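Putative laminarinase (Phanerochaete chrysosporium, PDB 2W39) probably hydrolyses glycosidic bonds of beta-glucans such as laminarin and lichenin, as a glycoside hydrolase family 16 enzyme of a white-rot fungus. Local coordinates at residues S12-L15 / S16-H20; Y33-Q36 / A37-L40. All coordinates share one frame; numbering follows the deposited sequence.

Contact 1: S12-L15 / S16-H20; sequences SAFL and STFTH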
loop_
_atom_site.group_PDB
_atom_site.type_symbol
_atom_site.label_atom_id
_atom_site.label_comp_id
_atom_site.label_asym_id
_atom_site.label_seq_id
_atom_site.Cartn_x
_atom_site.Cartn_y
_atom_site.Cartn_z
ATOM N N SER A 12 1.852 -17.299 9.318
ATOM C CA SER A 12 0.815 -17.286 10.347
ATOM C C SER A 12 0.986 -16.168 11.392
ATOM O O SER A 12 0.033 -15.842 12.100
ATOM C CB SER A 12 0.751 -18.642 11.051
ATOM O OG SER A 12 1.964 -18.893 11.729
ATOM N N ALA A 13 2.178 -15.574 11.483
ATOM C CA ALA A 13 2.388 -14.481 12.444
ATOM C C ALA A 13 1.355 -13.375 12.265
ATOM O O ALA A 13 0.923 -12.759 13.231
ATOM C CB ALA A 13 3.793 -13.897 12.315
ATOM N N PHE A 14 0.983 -13.101 11.014
ATOM C CA PHE A 14 0.051 -12.015 10.727
ATOM C C PHE A 14 -1.302 -12.216 11.401
ATOM O O PHE A 14 -2.001 -11.241 11.677
ATOM C CB PHE A 14 -0.152 -11.858 9.218
ATOM C CG PHE A 14 1.029 -11.272 8.497
ATOM C CD1 PHE A 14 1.171 -9.887 8.390
ATOM C CD2 PHE A 14 1.975 -12.098 7.901
ATOM C CE1 PHE A 14 2.247 -9.331 7.693
ATOM C CE2 PHE A 14 3.068 -11.560 7.209
ATOM C CZ PHE A 14 3.200 -10.165 7.095
ATOM N N LEU A 15 -1.671 -13.471 11.675
ATOM C CA LEU A 15 -2.967 -13.760 12.295
ATOM C C LEU A 15 -3.010 -13.350 13.757
ATOM O O LEU A 15 -4.096 -13.199 14.311
ATOM C CB LEU A 15 -3.351 -15.230 12.131
ATOM C CG LEU A 15 -3.393 -15.724 10.684
ATOM C CD1 LEU A 15 -3.801 -17.206 10.649
ATOM C CD2 LEU A 15 -4.320 -14.876 9.811
ATOM N N SER A 16 -1.862 -13.167 14.404
ATOM C CA SER A 16 -1.880 -12.678 15.785
ATOM C C SER A 16 -1.462 -11.220 15.913
ATOM O O SER A 16 -1.818 -10.568 16.887
ATOM C CB SER A 16 -1.042 -13.557 16.716
ATOM O OG SER A 16 0.279 -13.688 16.245
ATOM N N THR A 17 -0.749 -10.696 14.913
ATOM C CA THR A 17 -0.161 -9.359 15.054
ATOM C C THR A 17 -0.911 -8.280 14.269
ATOM O O THR A 17 -0.635 -7.085 14.437
ATOM C CB THR A 17 1.313 -9.374 14.627
ATOM O OG1 THR A 17 1.365 -9.715 13.243
ATOM C CG2 THR A 17 2.132 -10.372 15.487
ATOM N N PHE A 18 -1.874 -8.709 13.458
ATOM C CA PHE A 18 -2.778 -7.810 12.725
ATOM C C PHE A 18 -4.195 -8.206 13.054
ATOM O O PHE A 18 -4.434 -9.328 13.481
ATOM C CB PHE A 18 -2.597 -7.962 11.205
ATOM C CG PHE A 18 -1.383 -7.252 10.642
ATOM C CD1 PHE A 18 -0.090 -7.577 11.032
ATOM C CD2 PHE A 18 -1.550 -6.249 9.685
ATOM C CE1 PHE A 18 1.000 -6.915 10.506
ATOM C CE2 PHE A 18 -0.459 -5.579 9.138
ATOM C CZ PHE A 18 0.824 -5.907 9.557
ATOM N N THR A 19 -5.133 -7.295 12.837
ATOM C CA THR A 19 -6.538 -7.649 12.793
ATOM C C THR A 19 -7.059 -7.390 11.382
ATOM O O THR A 19 -6.427 -6.692 10.583
ATOM C CB THR A 19 -7.392 -6.865 13.792
ATOM O OG1 THR A 19 -7.404 -5.491 13.423
ATOM C CG2 THR A 19 -6.862 -7.024 15.195
ATOM N N HIS A 20 -8.189 -7.996 11.062
ATOM C CA HIS A 20 -8.933 -7.654 9.859
ATOM C C HIS A 20 -9.986 -6.616 10.215
ATOM O O HIS A 20 -10.761 -6.788 11.168
ATOM C CB HIS A 20 -9.631 -8.897 9.304
ATOM C CG HIS A 20 -8.720 -9.882 8.640
ATOM N ND1 HIS A 20 -7.621 -10.442 9.259
ATOM C CD2 HIS A 20 -8.785 -10.452 7.410
ATOM C CE1 HIS A 20 -7.041 -11.294 8.425
ATOM N NE2 HIS A 20 -7.732 -11.327 7.301
HETATM O O HOH W 1 -0.260 -16.573 14.652
HETATM O O HOH W 2 -5.756 -10.866 15.483
#
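A13 O receives the backbone N-H groups of both S16 and T17. S16 N is 3.0 Å from A13 O. T17 N is 3.1 Å from A13 O, with a bent N-H (137°). One residue on, F18 N donates to F14 O at 3.1 Å. F18 then leaves helical geometry and starts strand 18-20. The T17 hydroxyl also turns back: OG1 sits between its own backbone N and carbonyl carbon (chi1 63°) and donates to A13 O at 3.1 Å.

The F14 and F18 side chains run side by side. F14 CD1 lies over one face of the F18 ring, toward its rim, and is 3.7 Å from F18 CE1. The ring planes meet obliquely at 54°. W9 meets the F18 ring edge-to-face, and I74 also touches F18. On the polar side, one water donates to both L15 O and F18 O, bridging the helix end to the strand.

The chemistry is divided. Three donors from S16 and T17 converge on A13 O and hold the short turn, while the buried F14-F18 pair gives it an apolar side, which F18 carries against W9 and strand 69-76.

Contact 2: Y33-Q36 / A37-L40; sequences YVDQ and ATAL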
loop_
_atom_site.group_PDB
_atom_site.type_symbol
_atom_site.label_atom_id
_atom_site.label_comp_id
_atom_site.label_asym_id
_atom_site.label_seq_id
_atom_site.Cartn_x
_atom_site.Cartn_y
_atom_site.Cartn_z
ATOM N N TYR A 33 -15.558 -5.799 3.204
ATOM C CA TYR A 33 -14.401 -6.141 4.013
ATOM C C TYR A 33 -14.837 -7.065 5.144
ATOM O O TYR A 33 -15.637 -6.685 5.995
ATOM C CB TYR A 33 -13.798 -4.874 4.584
ATOM C CG TYR A 33 -12.879 -4.105 3.664
ATOM C CD1 TYR A 33 -11.923 -4.752 2.872
ATOM C CD2 TYR A 33 -12.904 -2.702 3.651
ATOM C CE1 TYR A 33 -11.035 -4.018 2.069
ATOM C CE2 TYR A 33 -12.016 -1.974 2.860
ATOM C CZ TYR A 33 -11.067 -2.636 2.100
ATOM O OH TYR A 33 -10.142 -1.958 1.336
ATOM N N VAL A 34 -14.297 -8.278 5.139
ATOM C CA VAL A 34 -14.686 -9.300 6.105
ATOM C C VAL A 34 -13.726 -9.362 7.274
ATOM O O VAL A 34 -12.578 -8.933 7.180
ATOM C CB VAL A 34 -14.841 -10.678 5.431
ATOM C CG1 VAL A 34 -15.923 -10.612 4.345
ATOM C CG2 VAL A 34 -13.518 -11.181 4.866
ATOM N N ASP A 35 -14.207 -9.874 8.400
ATOM C CA ASP A 35 -13.360 -10.047 9.562
ATOM C C ASP A 35 -12.419 -11.243 9.407
ATOM O O ASP A 35 -12.459 -11.964 8.413
ATOM C CB ASP A 35 -14.179 -10.078 10.879
ATOM C CG ASP A 35 -14.824 -11.407 11.179
ATOM O OD1 ASP A 35 -15.337 -11.521 12.314
ATOM O OD2 ASP A 35 -14.865 -12.308 10.328
ATOM N N GLN A 36 -11.554 -11.438 10.389
ATOM C CA GLN A 36 -10.539 -12.456 10.275
ATOM C C GLN A 36 -11.119 -13.869 10.174
ATOM O O GLN A 36 -10.686 -14.658 9.333
ATOM C CB GLN A 36 -9.618 -12.338 11.470
ATOM C CG GLN A 36 -8.477 -13.268 11.451
ATOM C CD GLN A 36 -7.301 -12.672 12.205
ATOM O OE1 GLN A 36 -7.028 -11.459 12.143
ATOM N NE2 GLN A 36 -6.603 -13.518 12.928
ATOM N N ALA A 37 -12.084 -14.191 11.041
ATOM C CA ALA A 37 -12.672 -15.531 11.028
ATOM C C ALA A 37 -13.306 -15.794 9.662
ATOM O O ALA A 37 -13.148 -16.869 9.077
ATOM C CB ALA A 37 -13.712 -15.680 12.143
ATOM N N THR A 38 -14.016 -14.803 9.136
ATOM C CA THR A 38 -14.692 -14.961 7.853
ATOM C C THR A 38 -13.676 -15.101 6.723
ATOM O O THR A 38 -13.824 -15.965 5.851
ATOM C CB THR A 38 -15.642 -13.792 7.609
ATOM O OG1 THR A 38 -16.585 -13.723 8.687
ATOM C CG2 THR A 38 -16.406 -13.960 6.308
ATOM N N ALA A 39 -12.633 -14.276 6.761
ATOM C CA ALA A 39 -11.576 -14.359 5.743
ATOM C C ALA A 39 -10.920 -15.730 5.710
ATOM O O ALA A 39 -10.681 -16.288 4.637
ATOM C CB ALA A 39 -10.524 -13.292 5.981
ATOM N N LEU A 40 -10.621 -16.269 6.891
ATOM C CA LEU A 40 -9.997 -17.581 6.957
ATOM C C LEU A 40 -10.930 -18.677 6.449
ATOM O O LEU A 40 -10.517 -19.539 5.674
ATOM C CB LEU A 40 -9.504 -17.869 8.372
ATOM C CG LEU A 40 -8.300 -17.028 8.812
ATOM C CD1 LEU A 40 -8.077 -17.169 10.310
ATOM C CD2 LEU A 40 -7.026 -17.405 8.048
#
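D35 and T38 form the tight part of this helix start. D35 is the N-cap, and its OD2 takes two bonds from T38. T38 N donates to D35 OD2 at 2.9 Å, nearly in line with the C-O bond of the carboxylate. T38 OG1 donates to D35 OD2 at 2.8 Å on the syn side, 34° out of the carboxylate plane. The two donors come from opposite faces of that plane, which should restrain the rotation of the carboxylate. T38 OG1 stands beside its own backbone N (chi1 -58°), where both groups can reach the same oxygen. The same torsion places T38 CG2 toward V34, 3.7 Å from V34 CB.

V34 fills the inner side. V34 CG2 packs against A39 CB at 3.8 Å. Both residues are buried, and both touch V72 of strand 69-76. Behind the cap, regular helical bonding begins: A39 N donates to D35 O at 2.8 Å, and L40 N to Q36 O at 2.9 Å. The amide of Q36 is also well held, reaching across to L15 and H20 of the 12-20 segment.

The outer side is looser. A37 and L40 are exposed. Q36 and L40 point the same way, yet Q36 CG and L40 CD1 are 4.1 Å apart.

An acid that accepts from the backbone N-H three residues later is a classic aspartate N-cap. Its probable negative charge would also suit the positive end of the helix dipole. Here the cap lies where the chain passes from strand 31-33 into helix 36-41, on the outside of the GH16 beta-sandwich.

How the contacts relate
Going from the N terminus, contact 1 comes first, where strand 2-9 has ended and the chain turns through helix 14-17 into strand 18-20. It closes before contact 2 opens, so the two lie in series and neither nest nor cross. Strand 31-33 then leads into the capped start of helix 36-41. Strands 18-20 and 31-33 both pair with strand 69-76, the first antiparallel and the second parallel. The contacts also meet directly: Q36 NE2 lies 2.9 Å from L15 O, and Q36 OE1 lies 3.1 Å from H20 ND1. H20 packs on A39 as well. Together they tie helix 14-17 and strand 18-20 to the start of helix 36-41, beside strand 69-76.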